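Side-chain contacts in endoglucanase, glycoside hydrolase family 5 protein (Cytophaga hutchinsonii, PDB 5IHS), which probably hydrolyses internal beta-1,4-glucosidic bonds of cellulose, an endoglucanase activity tied to growth on crystalline cellulose: residues Cys280-Ala285 against Glu289-Ile294; Asn40-Val43 against Thr49-Leu52; His125-Gln130 against Arg196-Leu201; Thr225-Leu230 against Pro262-Leu267. All blocks are in the same frame, centred on the assembly; numbering follows the deposited sequence.

Interaction 1: residues Cys280-Ala285 against Glu289-Ile294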
loop_
_atom_site.group_PDB
_atom_site.type_symbol
_atom_site.label_atom_id
_atom_site.label_comp_id
_atom_site.label_asym_id
_atom_site.label_seq_id
_atom_site.Cartn_x
_atom_site.Cartn_y
_atom_site.Cartn_z
ATOM N N CYS A 280 2.675 2.889 4.042
ATOM C CA CYS A 280 1.447 2.451 4.709
ATOM C C CYS A 280 1.761 1.348 5.707
ATOM O O CYS A 280 2.444 0.380 5.361
ATOM C CB CYS A 280 0.425 1.866 3.727
ATOM S SG CYS A 280 -0.273 3.019 2.564
ATOM N N ASN A 281 1.229 1.471 6.919
ATOM C CA ASN A 281 1.502 0.520 7.995
ATOM C C ASN A 281 0.524 -0.649 8.011
ATOM O O ASN A 281 -0.687 -0.484 7.823
ATOM C CB ASN A 281 1.428 1.232 9.345
ATOM C CG ASN A 281 1.591 0.283 10.519
ATOM O OD1 ASN A 281 0.651 0.058 11.280
ATOM N ND2 ASN A 281 2.796 -0.246 10.691
ATOM N N TRP A 282 1.069 -1.830 8.290
ATOM C CA TRP A 282 0.314 -3.056 8.523
ATOM C C TRP A 282 0.138 -3.232 10.028
ATOM O O TRP A 282 1.150 -3.403 10.730
ATOM C CB TRP A 282 1.110 -4.223 7.958
ATOM C CG TRP A 282 0.438 -5.559 7.990
ATOM C CD1 TRP A 282 0.572 -6.521 8.947
ATOM C CD2 TRP A 282 -0.455 -6.091 7.005
ATOM N NE1 TRP A 282 -0.175 -7.618 8.617
ATOM C CE2 TRP A 282 -0.812 -7.389 7.429
ATOM C CE3 TRP A 282 -0.989 -5.598 5.808
ATOM C CZ2 TRP A 282 -1.671 -8.204 6.690
ATOM C CZ3 TRP A 282 -1.841 -6.410 5.076
ATOM C CH2 TRP A 282 -2.160 -7.705 5.514
ATOM N N SER A 283 -1.088 -3.211 10.562
ATOM C CA SER A 283 -2.337 -3.040 9.830
ATOM C C SER A 283 -3.471 -2.679 10.778
ATOM O O SER A 283 -3.369 -2.843 11.998
ATOM C CB SER A 283 -2.760 -4.327 9.108
ATOM O OG SER A 283 -3.277 -5.286 10.017
ATOM N N ILE A 284 -4.582 -2.247 10.182
ATOM C CA ILE A 284 -5.871 -2.184 10.863
ATOM C C ILE A 284 -6.419 -3.610 10.950
ATOM O O ILE A 284 -7.005 -4.152 10.013
ATOM C CB ILE A 284 -6.837 -1.226 10.166
ATOM C CG1 ILE A 284 -6.254 0.202 10.127
ATOM C CG2 ILE A 284 -8.198 -1.267 10.827
ATOM C CD1 ILE A 284 -6.024 0.849 11.484
ATOM N N ALA A 285 -6.180 -4.229 12.098
ATOM C CA ALA A 285 -6.628 -5.567 12.431
ATOM C C ALA A 285 -6.655 -5.622 13.938
ATOM O O ALA A 285 -5.896 -4.910 14.596
ATOM C CB ALA A 285 -5.641 -6.627 11.947
ATOM N N GLU A 289 -1.626 -9.703 18.009
ATOM C CA GLU A 289 -0.229 -9.757 17.590
ATOM C C GLU A 289 0.331 -8.339 17.571
ATOM O O GLU A 289 -0.413 -7.366 17.436
ATOM C CB GLU A 289 -0.047 -10.403 16.190
ATOM C CG GLU A 289 -0.528 -9.547 14.987
ATOM C CD GLU A 289 -0.285 -10.191 13.609
ATOM O OE1 GLU A 289 -0.042 -11.412 13.529
ATOM O OE2 GLU A 289 -0.347 -9.466 12.591
ATOM N N THR A 290 1.662 -8.227 17.659
ATOM C CA THR A 290 2.312 -6.922 17.788
ATOM C C THR A 290 1.940 -5.970 16.657
ATOM O O THR A 290 1.800 -4.762 16.884
ATOM C CB THR A 290 3.830 -7.112 17.780
ATOM O OG1 THR A 290 4.191 -8.095 18.752
ATOM C CG2 THR A 290 4.556 -5.793 18.065
ATOM N N ALA A 291 1.861 -6.471 15.421
ATOM C CA ALA A 291 1.659 -5.581 14.277
ATOM C C ALA A 291 0.272 -4.963 14.244
ATOM O O ALA A 291 0.087 -3.946 13.571
ATOM C CB ALA A 291 1.920 -6.315 12.960
ATOM N N SER A 292 -0.708 -5.557 14.911
ATOM C CA SER A 292 -2.045 -4.986 14.892
ATOM C C SER A 292 -2.029 -3.612 15.532
ATOM O O SER A 292 -1.440 -3.416 16.593
ATOM C CB SER A 292 -3.005 -5.871 15.659
ATOM O OG SER A 292 -3.164 -7.097 14.981
ATOM N N ALA A 293 -2.723 -2.669 14.901
ATOM C CA ALA A 293 -2.779 -1.290 15.384
ATOM C C ALA A 293 -3.803 -1.079 16.495
ATOM O O ALA A 293 -3.718 -0.086 17.232
ATOM C CB ALA A 293 -3.125 -0.359 14.225
ATOM N N ILE A 294 -4.793 -1.964 16.595
ATOM C CA ILE A 294 -5.911 -1.791 17.511
ATOM C C ILE A 294 -6.101 -3.083 18.305
ATOM O O ILE A 294 -5.700 -4.164 17.872
ATOM C CB ILE A 294 -7.198 -1.346 16.765
ATOM C CG1 ILE A 294 -7.632 -2.412 15.750
ATOM C CG2 ILE A 294 -6.975 0.018 16.111
ATOM C CD1 ILE A 294 -8.824 -2.013 14.856
HETATM O O HOH W 1 0.323 -1.141 13.771
HETATM O O HOH W 2 0.288 -9.962 10.231
HETATM O O HOH W 3 -1.620 -6.555 11.704
#
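Ser283 and Ala293 meet where the eighth strand of a TIM barrel runs out and the following loop folds back beside it. Ala293 N donates to Ser283 O at 3.0 Å, and the companion bond from Ser283 N to Ala291 O is weak. A type I turn from Glu289 to Ser292 brings the loop round to this edge. Beyond it, the side chain of Ile294 starts at a CB whose CG1 sits between the backbone N and the carbonyl carbon (chi1 62°). That torsion lays CG1 against Ala285 O, 3.3 Å away. Further out, CD1 ends 4.1 Å from Ile284 CG2, the two isoleucines crossing at a slant, while Ile284 CD1 touches the methyl of Ala293. Cutting Ile294 back to an alanine here would probably strip Ile284 CG2 of its methyl neighbour and open a gap beside the carbonyl of Ala285. Ser292 gives its hydroxyl a partner in Lys287 O, while its CB packs 3.2 Å from Ala285 O. Back at the strand, a cis peptide joins Trp282 to Ser283, as in many glycosidases of this clan. Ser283 CB lies 3.5 Å above the indole plane, toward the rim of that face, and Ala291 CB comes to the ring edge. The same indole meets His125 almost parallel and touches Glu248, at the end of the barrel where family 5 enzymes keep their active site. Its NE1 gives its hydrogen in the ring plane to a water 2.9 Å off, which in turn donates to Glu289 OE2.

Interaction 2: residues Asn40-Val43 against Thr49-Leu52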
loop_
_atom_site.group_PDB
_atom_site.type_symbol
_atom_site.label_atom_id
_atom_site.label_comp_id
_atom_site.label_asym_id
_atom_site.label_seq_id
_atom_site.Cartn_x
_atom_site.Cartn_y
_atom_site.Cartn_z
ATOM N N ASN A 40 12.855 9.090 -9.589
ATOM C CA ASN A 40 12.722 8.443 -8.287
ATOM C C ASN A 40 11.484 8.896 -7.519
ATOM O O ASN A 40 11.321 8.478 -6.367
ATOM C CB ASN A 40 13.926 8.764 -7.374
ATOM C CG ASN A 40 15.258 8.250 -7.887
ATOM O OD1 ASN A 40 16.252 8.981 -7.832
ATOM N ND2 ASN A 40 15.309 7.011 -8.338
ATOM N N TYR A 41 10.620 9.737 -8.100
ATOM C CA TYR A 41 9.615 10.451 -7.320
ATOM C C TYR A 41 8.201 10.269 -7.836
ATOM O O TYR A 41 7.952 10.136 -9.035
ATOM C CB TYR A 41 9.937 11.947 -7.276
ATOM C CG TYR A 41 11.220 12.179 -6.521
ATOM C CD1 TYR A 41 11.223 12.185 -5.138
ATOM C CD2 TYR A 41 12.432 12.320 -7.183
ATOM C CE1 TYR A 41 12.386 12.351 -4.421
ATOM C CE2 TYR A 41 13.606 12.481 -6.477
ATOM C CZ TYR A 41 13.578 12.501 -5.092
ATOM O OH TYR A 41 14.739 12.665 -4.371
ATOM N N MET A 42 7.265 10.306 -6.901
ATOM C CA MET A 42 5.856 10.443 -7.227
ATOM C C MET A 42 5.513 11.925 -7.196
ATOM O O MET A 42 5.829 12.622 -6.225
ATOM C CB MET A 42 5.007 9.688 -6.205
ATOM C CG MET A 42 3.628 9.328 -6.702
ATOM S SD MET A 42 2.761 8.187 -5.605
ATOM C CE MET A 42 2.546 9.226 -4.173
ATOM N N VAL A 43 4.862 12.397 -8.259
ATOM C CA VAL A 43 4.548 13.808 -8.444
ATOM C C VAL A 43 3.057 13.944 -8.717
ATOM O O VAL A 43 2.373 12.975 -9.068
ATOM C CB VAL A 43 5.388 14.445 -9.570
ATOM C CG1 VAL A 43 6.873 14.388 -9.201
ATOM C CG2 VAL A 43 5.135 13.758 -10.898
ATOM N N THR A 49 5.868 17.510 -5.548
ATOM C CA THR A 49 6.426 16.194 -5.259
ATOM C C THR A 49 5.634 15.635 -4.075
ATOM O O THR A 49 5.530 16.289 -3.029
ATOM C CB THR A 49 7.924 16.268 -4.959
ATOM O OG1 THR A 49 8.595 16.857 -6.078
ATOM C CG2 THR A 49 8.492 14.864 -4.714
ATOM N N VAL A 50 5.027 14.465 -4.251
ATOM C CA VAL A 50 4.025 13.945 -3.330
ATOM C C VAL A 50 4.592 12.782 -2.533
ATOM O O VAL A 50 5.225 11.876 -3.092
ATOM C CB VAL A 50 2.759 13.514 -4.096
ATOM C CG1 VAL A 50 1.728 12.936 -3.152
ATOM C CG2 VAL A 50 2.164 14.678 -4.861
ATOM N N GLN A 51 4.315 12.793 -1.227
ATOM C CA GLN A 51 4.599 11.675 -0.334
ATOM C C GLN A 51 3.338 11.401 0.477
ATOM O O GLN A 51 2.886 12.267 1.233
ATOM C CB GLN A 51 5.769 11.984 0.596
ATOM C CG GLN A 51 6.180 10.782 1.428
ATOM C CD GLN A 51 7.246 11.109 2.435
ATOM O OE1 GLN A 51 7.670 12.259 2.563
ATOM N NE2 GLN A 51 7.668 10.105 3.176
ATOM N N LEU A 52 2.763 10.219 0.296
ATOM C CA LEU A 52 1.563 9.790 0.993
ATOM C C LEU A 52 1.957 8.955 2.208
ATOM O O LEU A 52 2.993 8.287 2.213
ATOM C CB LEU A 52 0.683 8.949 0.062
ATOM C CG LEU A 52 0.255 9.661 -1.224
ATOM C CD1 LEU A 52 -0.554 8.724 -2.108
ATOM C CD2 LEU A 52 -0.528 10.949 -0.954
HETATM O O HOH W 4 7.915 11.362 -4.261
#
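Val43 and Thr49 form a single backbone bridge, their CA atoms 4.4 Å apart, and the chain is tied there by Val50 N donating to Met42 O (2.8 Å, N-H...O 166°). This joins the small antiparallel hairpin of strands 35-38 and 41-44 to the run leading into the first strand of the TIM barrel. One water adds a second link, accepting from Met42 N at 2.9 Å and donating to Val50 O. Side chains then separate into a buried and an outer group. Met42, modelled in two conformers, sends its chain inward in the one described: CG is anti to the backbone N and a bend at chi3 (66°) swings CE round to Leu52. That methyl lies 3.8 Å from Leu52 CD1 and about as far from Val50 CG1, the methionine and leucine chains crossing at about a right angle. Met42 also touches Ile190 and Ser278, both next to the starts of barrel strands, and Leu35 helps cover the cluster. The hairpin thus closes the bottom of the barrel, opposite the catalytic end. On the outer side, Tyr41 CD1 rests 3.8 Å from Thr49 CG2, and the bridging water lies in the plane of the tyrosine ring, at its edge.

Interaction 3: residues His125-Gln130 against Arg196-Leu201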
loop_
_atom_site.group_PDB
_atom_site.type_symbol
_atom_site.label_atom_id
_atom_site.label_comp_id
_atom_site.label_asym_id
_atom_site.label_seq_id
_atom_site.Cartn_x
_atom_site.Cartn_y
_atom_site.Cartn_z
ATOM N N HIS A 125 -3.602 -9.079 -2.947
ATOM C CA HIS A 125 -2.790 -9.488 -1.803
ATOM C C HIS A 125 -2.456 -10.972 -1.923
ATOM O O HIS A 125 -3.002 -11.836 -1.234
ATOM C CB HIS A 125 -3.480 -9.125 -0.495
ATOM C CG HIS A 125 -2.538 -9.028 0.658
ATOM N ND1 HIS A 125 -1.776 -7.906 0.897
ATOM C CD2 HIS A 125 -2.230 -9.921 1.630
ATOM C CE1 HIS A 125 -1.054 -8.104 1.983
ATOM N NE2 HIS A 125 -1.302 -9.321 2.444
ATOM N N SER A 126 -1.539 -11.239 -2.850
ATOM C CA SER A 126 -1.148 -12.579 -3.255
ATOM C C SER A 126 0.352 -12.795 -3.099
ATOM O O SER A 126 1.153 -11.865 -3.228
ATOM C CB SER A 126 -1.510 -12.799 -4.728
ATOM O OG SER A 126 -1.119 -14.081 -5.191
ATOM N N HIS A 127 0.708 -14.064 -2.860
ATOM C CA HIS A 127 2.080 -14.562 -2.890
ATOM C C HIS A 127 2.370 -15.413 -4.122
ATOM O O HIS A 127 3.469 -15.969 -4.231
ATOM C CB HIS A 127 2.384 -15.406 -1.641
ATOM C CG HIS A 127 2.383 -14.638 -0.357
ATOM N ND1 HIS A 127 3.180 -13.537 -0.145
ATOM C CD2 HIS A 127 1.682 -14.825 0.789
ATOM C CE1 HIS A 127 2.967 -13.080 1.080
ATOM N NE2 HIS A 127 2.075 -13.854 1.675
ATOM N N GLU A 128 1.417 -15.537 -5.047
ATOM C CA GLU A 128 1.597 -16.443 -6.182
ATOM C C GLU A 128 0.719 -16.022 -7.356
ATOM O O GLU A 128 0.147 -16.853 -8.065
ATOM C CB GLU A 128 1.355 -17.892 -5.768
ATOM C CG GLU A 128 -0.019 -18.173 -5.243
ATOM C CD GLU A 128 -0.221 -19.646 -4.947
ATOM O OE1 GLU A 128 0.685 -20.257 -4.349
ATOM O OE2 GLU A 128 -1.278 -20.198 -5.324
ATOM N N ALA A 129 0.654 -14.719 -7.606
ATOM C CA ALA A 129 -0.275 -14.183 -8.596
ATOM C C ALA A 129 -0.016 -14.744 -9.991
ATOM O O ALA A 129 -0.956 -14.927 -10.770
ATOM C CB ALA A 129 -0.199 -12.653 -8.607
ATOM N N GLN A 130 1.246 -15.017 -10.320
ATOM C CA GLN A 130 1.586 -15.479 -11.658
ATOM C C GLN A 130 0.970 -16.829 -11.978
ATOM O O GLN A 130 0.936 -17.208 -13.151
ATOM C CB GLN A 130 3.106 -15.551 -11.844
ATOM C CG GLN A 130 3.826 -16.734 -11.174
ATOM C CD GLN A 130 3.998 -16.573 -9.684
ATOM O OE1 GLN A 130 3.760 -15.506 -9.132
ATOM N NE2 GLN A 130 4.457 -17.620 -9.024
ATOM N N ARG A 196 10.894 -9.596 -5.682
ATOM C CA ARG A 196 11.217 -10.905 -5.129
ATOM C C ARG A 196 11.512 -10.818 -3.627
ATOM O O ARG A 196 11.952 -9.784 -3.101
ATOM C CB ARG A 196 12.398 -11.523 -5.896
ATOM C CG ARG A 196 12.690 -12.985 -5.545
ATOM C CD ARG A 196 13.631 -13.633 -6.518
ATOM N NE ARG A 196 15.010 -13.183 -6.408
ATOM C CZ ARG A 196 15.925 -13.721 -5.609
ATOM N NH1 ARG A 196 15.615 -14.713 -4.778
ATOM N NH2 ARG A 196 17.173 -13.266 -5.640
ATOM N N GLN A 197 11.281 -11.936 -2.939
ATOM C CA GLN A 197 11.613 -12.094 -1.523
ATOM C C GLN A 197 10.768 -11.152 -0.670
ATOM O O GLN A 197 11.279 -10.300 0.075
ATOM C CB GLN A 197 13.113 -11.926 -1.302
ATOM C CG GLN A 197 13.612 -12.325 0.065
ATOM C CD GLN A 197 15.116 -12.318 0.098
ATOM O OE1 GLN A 197 15.756 -13.212 -0.442
ATOM N NE2 GLN A 197 15.694 -11.301 0.705
ATOM N N TRP A 198 9.450 -11.322 -0.769
ATOM C CA TRP A 198 8.494 -10.529 0.003
ATOM C C TRP A 198 8.685 -9.036 -0.245
ATOM O O TRP A 198 8.617 -8.208 0.667
ATOM C CB TRP A 198 8.513 -10.894 1.493
ATOM C CG TRP A 198 8.284 -12.358 1.685
ATOM C CD1 TRP A 198 7.080 -13.017 1.711
ATOM C CD2 TRP A 198 9.287 -13.357 1.833
ATOM N NE1 TRP A 198 7.281 -14.362 1.887
ATOM C CE2 TRP A 198 8.627 -14.596 1.966
ATOM C CE3 TRP A 198 10.678 -13.327 1.880
ATOM C CZ2 TRP A 198 9.314 -15.794 2.134
ATOM C CZ3 TRP A 198 11.358 -14.515 2.048
ATOM C CH2 TRP A 198 10.674 -15.732 2.182
ATOM N N SER A 199 8.876 -8.689 -1.517
ATOM C CA SER A 199 9.037 -7.297 -1.932
ATOM C C SER A 199 10.215 -6.624 -1.229
ATOM O O SER A 199 10.144 -5.487 -0.766
ATOM C CB SER A 199 7.728 -6.509 -1.824
ATOM O OG SER A 199 6.871 -6.974 -2.859
ATOM N N GLN A 200 11.351 -7.321 -1.226
ATOM C CA GLN A 200 12.615 -6.777 -0.742
ATOM C C GLN A 200 13.603 -6.440 -1.844
ATOM O O GLN A 200 14.330 -5.450 -1.726
ATOM C CB GLN A 200 13.287 -7.740 0.245
ATOM C CG GLN A 200 12.504 -7.868 1.520
ATOM C CD GLN A 200 12.963 -9.012 2.392
ATOM O OE1 GLN A 200 14.111 -9.452 2.319
ATOM N NE2 GLN A 200 12.063 -9.504 3.224
ATOM N N LEU A 201 13.670 -7.251 -2.900
ATOM C CA LEU A 201 14.797 -7.207 -3.835
ATOM C C LEU A 201 14.529 -6.234 -4.990
ATOM O O LEU A 201 14.491 -6.578 -6.176
ATOM C CB LEU A 201 15.170 -8.615 -4.288
ATOM C CG LEU A 201 15.628 -9.520 -3.129
ATOM C CD1 LEU A 201 15.957 -10.914 -3.640
ATOM C CD2 LEU A 201 16.801 -8.954 -2.349
#
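Arg196 O is gripped by two backbone donors, Gln200 N at 3.2 Å and Leu201 N at 3.1 Å, and so closes the turn that presents Trp198 to His127. Gln197, Trp198 and Ser199 all have positive phi, a short left-handed helical turn whose bonding is otherwise weak. A side-chain bond crosses the same turn: Gln197 NE2 reaches Gln200 OE1 at 2.9 Å, the bond lying in the amide plane of Gln197 but meeting Gln200 from 40° above its carbonyl plane. The contact itself is slight, one approach of 4.2 Å between His127 CE1 and Trp198 CD1. The imidazole carbon arrives at the edge of the indole, near its plane, and the ring planes stand 76° apart, an oblique pair. Each ring is carried beside its own backbone N, the imidazole with chi1 at -66°. His127 ND1 is engaged by Glu160 O, which helps to fix how the imidazole is turned, while Trp198 packs on Glu160. An ST turn shapes the chain around the histidine, with Ser126 OG accepting from Glu128 N at 2.9 Å and Glu91 holding the serine hydroxyl as well. Arg196, for its part, has Leu201 CD1 over one guanidinium face and a salt bridge to Glu204. The pair sits at the catalytic end of the barrel, bringing the loop between strand 119-125 and helix 133-147 up to the turn between strand 191-193 and helix 202-207, with the loop after strand 153-156 between them.

Interaction 4: residues Thr225-Leu230 against Pro262-Leu267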
loop_
_atom_site.group_PDB
_atom_site.type_symbol
_atom_site.label_atom_id
_atom_site.label_comp_id
_atom_site.label_asym_id
_atom_site.label_seq_id
_atom_site.Cartn_x
_atom_site.Cartn_y
_atom_site.Cartn_z
ATOM N N THR A 225 13.371 -7.058 11.940
ATOM C CA THR A 225 14.136 -7.949 11.081
ATOM C C THR A 225 15.018 -7.208 10.091
ATOM O O THR A 225 16.163 -7.607 9.861
ATOM C CB THR A 225 13.166 -8.852 10.303
ATOM O OG1 THR A 225 12.293 -9.526 11.222
ATOM C CG2 THR A 225 13.922 -9.874 9.449
ATOM N N HIS A 226 14.501 -6.135 9.505
ATOM C CA HIS A 226 15.130 -5.455 8.378
ATOM C C HIS A 226 15.652 -4.099 8.822
ATOM O O HIS A 226 14.881 -3.254 9.289
ATOM C CB HIS A 226 14.115 -5.261 7.259
ATOM C CG HIS A 226 13.448 -6.522 6.844
ATOM N ND1 HIS A 226 12.081 -6.640 6.755
ATOM C CD2 HIS A 226 13.959 -7.737 6.526
ATOM C CE1 HIS A 226 11.779 -7.870 6.379
ATOM N NE2 HIS A 226 12.899 -8.556 6.233
ATOM N N LYS A 227 16.953 -3.894 8.659
ATOM C CA LYS A 227 17.617 -2.699 9.155
ATOM C C LYS A 227 18.447 -2.056 8.047
ATOM O O LYS A 227 17.955 -1.907 6.925
ATOM C CB LYS A 227 18.397 -3.025 10.429
ATOM C CG LYS A 227 17.498 -3.679 11.474
ATOM C CD LYS A 227 18.222 -3.935 12.760
ATOM C CE LYS A 227 17.526 -4.999 13.588
ATOM N NZ LYS A 227 16.309 -4.540 14.261
ATOM N N GLN A 228 19.686 -1.656 8.327
ATOM C CA GLN A 228 20.411 -0.854 7.344
ATOM C C GLN A 228 20.659 -1.612 6.043
ATOM O O GLN A 228 20.709 -0.994 4.978
ATOM C CB GLN A 228 21.726 -0.354 7.934
ATOM C CG GLN A 228 22.475 0.598 7.031
ATOM C CD GLN A 228 21.697 1.871 6.771
ATOM O OE1 GLN A 228 21.071 2.426 7.678
ATOM N NE2 GLN A 228 21.726 2.338 5.529
ATOM N N GLU A 229 20.813 -2.938 6.093
ATOM C CA GLU A 229 21.065 -3.688 4.864
ATOM C C GLU A 229 19.930 -3.517 3.853
ATOM O O GLU A 229 20.176 -3.429 2.642
ATOM C CB GLU A 229 21.310 -5.161 5.179
ATOM C CG GLU A 229 20.083 -5.983 5.510
ATOM C CD GLU A 229 19.359 -5.585 6.789
ATOM O OE1 GLU A 229 19.937 -4.897 7.665
ATOM O OE2 GLU A 229 18.194 -5.994 6.922
ATOM N N LEU A 230 18.681 -3.474 4.319
ATOM C CA LEU A 230 17.574 -3.284 3.387
ATOM C C LEU A 230 17.441 -1.822 2.954
ATOM O O LEU A 230 17.047 -1.559 1.809
ATOM C CB LEU A 230 16.271 -3.861 3.962
ATOM C CG LEU A 230 15.095 -3.930 2.981
ATOM C CD1 LEU A 230 15.383 -4.831 1.787
ATOM C CD2 LEU A 230 13.829 -4.415 3.696
ATOM N N PRO A 262 10.599 0.448 18.074
ATOM C CA PRO A 262 10.311 1.862 17.776
ATOM C C PRO A 262 11.503 2.666 17.285
ATOM O O PRO A 262 11.345 3.486 16.375
ATOM C CB PRO A 262 9.745 2.401 19.096
ATOM C CG PRO A 262 10.142 1.415 20.133
ATOM C CD PRO A 262 10.219 0.093 19.448
ATOM N N GLU A 263 12.691 2.480 17.863
ATOM C CA GLU A 263 13.838 3.259 17.404
ATOM C C GLU A 263 14.227 2.888 15.974
ATOM O O GLU A 263 14.525 3.774 15.158
ATOM C CB GLU A 263 15.008 3.144 18.383
ATOM C CG GLU A 263 14.739 3.865 19.719
ATOM C CD GLU A 263 14.809 5.396 19.631
ATOM O OE1 GLU A 263 15.587 5.924 18.806
ATOM O OE2 GLU A 263 14.098 6.082 20.412
ATOM N N GLU A 264 14.196 1.600 15.632
ATOM C CA GLU A 264 14.523 1.231 14.258
ATOM C C GLU A 264 13.452 1.717 13.290
ATOM O O GLU A 264 13.771 2.127 12.168
ATOM C CB GLU A 264 14.756 -0.277 14.124
ATOM C CG GLU A 264 15.269 -0.683 12.740
ATOM C CD GLU A 264 16.706 -0.258 12.466
ATOM O OE1 GLU A 264 17.506 -0.195 13.428
ATOM O OE2 GLU A 264 17.024 0.010 11.286
ATOM N N THR A 265 12.179 1.694 13.708
ATOM C CA THR A 265 11.128 2.256 12.862
ATOM C C THR A 265 11.428 3.718 12.543
ATOM O O THR A 265 11.275 4.157 11.397
ATOM C CB THR A 265 9.749 2.103 13.520
ATOM O OG1 THR A 265 9.452 0.728 13.787
ATOM C CG2 THR A 265 8.649 2.631 12.619
ATOM N N ALA A 266 11.893 4.478 13.541
ATOM C CA ALA A 266 12.222 5.884 13.320
ATOM C C ALA A 266 13.374 6.054 12.331
ATOM O O ALA A 266 13.384 7.015 11.559
ATOM C CB ALA A 266 12.549 6.565 14.649
ATOM N N LEU A 267 14.362 5.148 12.344
ATOM C CA LEU A 267 15.423 5.213 11.338
ATOM C C LEU A 267 14.860 4.995 9.943
ATOM O O LEU A 267 15.305 5.637 8.980
ATOM C CB LEU A 267 16.528 4.196 11.623
ATOM C CG LEU A 267 17.351 4.432 12.890
ATOM C CD1 LEU A 267 18.434 3.383 12.979
ATOM C CD2 LEU A 267 17.953 5.830 12.938
HETATM O O HOH W 5 17.711 -2.189 15.383
#
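Lys227 and Glu264 make a surface contact between the starts of two outer helices of the barrel, 228-239 and 262-274, in which a lysine chain lies against a carboxylate without a direct salt bridge. The carboxylate meets the lysine's carbons: Lys227 CB is 3.4 Å from Glu264 OE2, and Lys227 CG 3.6 Å from Glu264 CD. Glu264 reaches over because CG is anti to its backbone N (chi1 -173°) and the chain then bends at chi2. The charged ends stop short, Lys227 NZ standing 4.6 Å from Glu264 OE1, and one water fills in, accepting from NZ at 3.0 Å and donating to OE1. Both have firmer partners nearby: NZ bonds Pro223 O, and Glu264 OE2 forms a salt bridge with Arg231. With an alanine here, Arg231 would probably be left without its carboxylate mate and the chain of Lys227 without the group it lies on. Lys227 is also the N-cap of its helix, and its backbone N donates to Glu229 OE2 at 3.0 Å, on the syn side of that carboxylate. Helices following successive strands, here 215-221 and 244-249, set side by side in this way, are the outer layer of a (beta/alpha)8 barrel.

Overall arrangement
Interaction 1 is the buried one, interaction 2 is partly buried, and interactions 3 and 4 lie at the surface. Backbone hydrogen bonds with apolar packing hold the first two, whose centres are about 25 Å apart on opposite sides of the chain's centre, one at the top of the barrel and one at its base. Interaction 3 rests on a single oblique ring approach, interaction 4 on a carboxylate against aliphatic carbons, with a water between the charged ends. Interactions 1 and 3 touch through Trp282 CH2 and His125 NE2 (3.6 Å), both at the catalytic end, and 3 and 4 touch where Gln200 packs on His226. Helix 262-274 of interaction 4 leads straight into strand 279-284 of interaction 1.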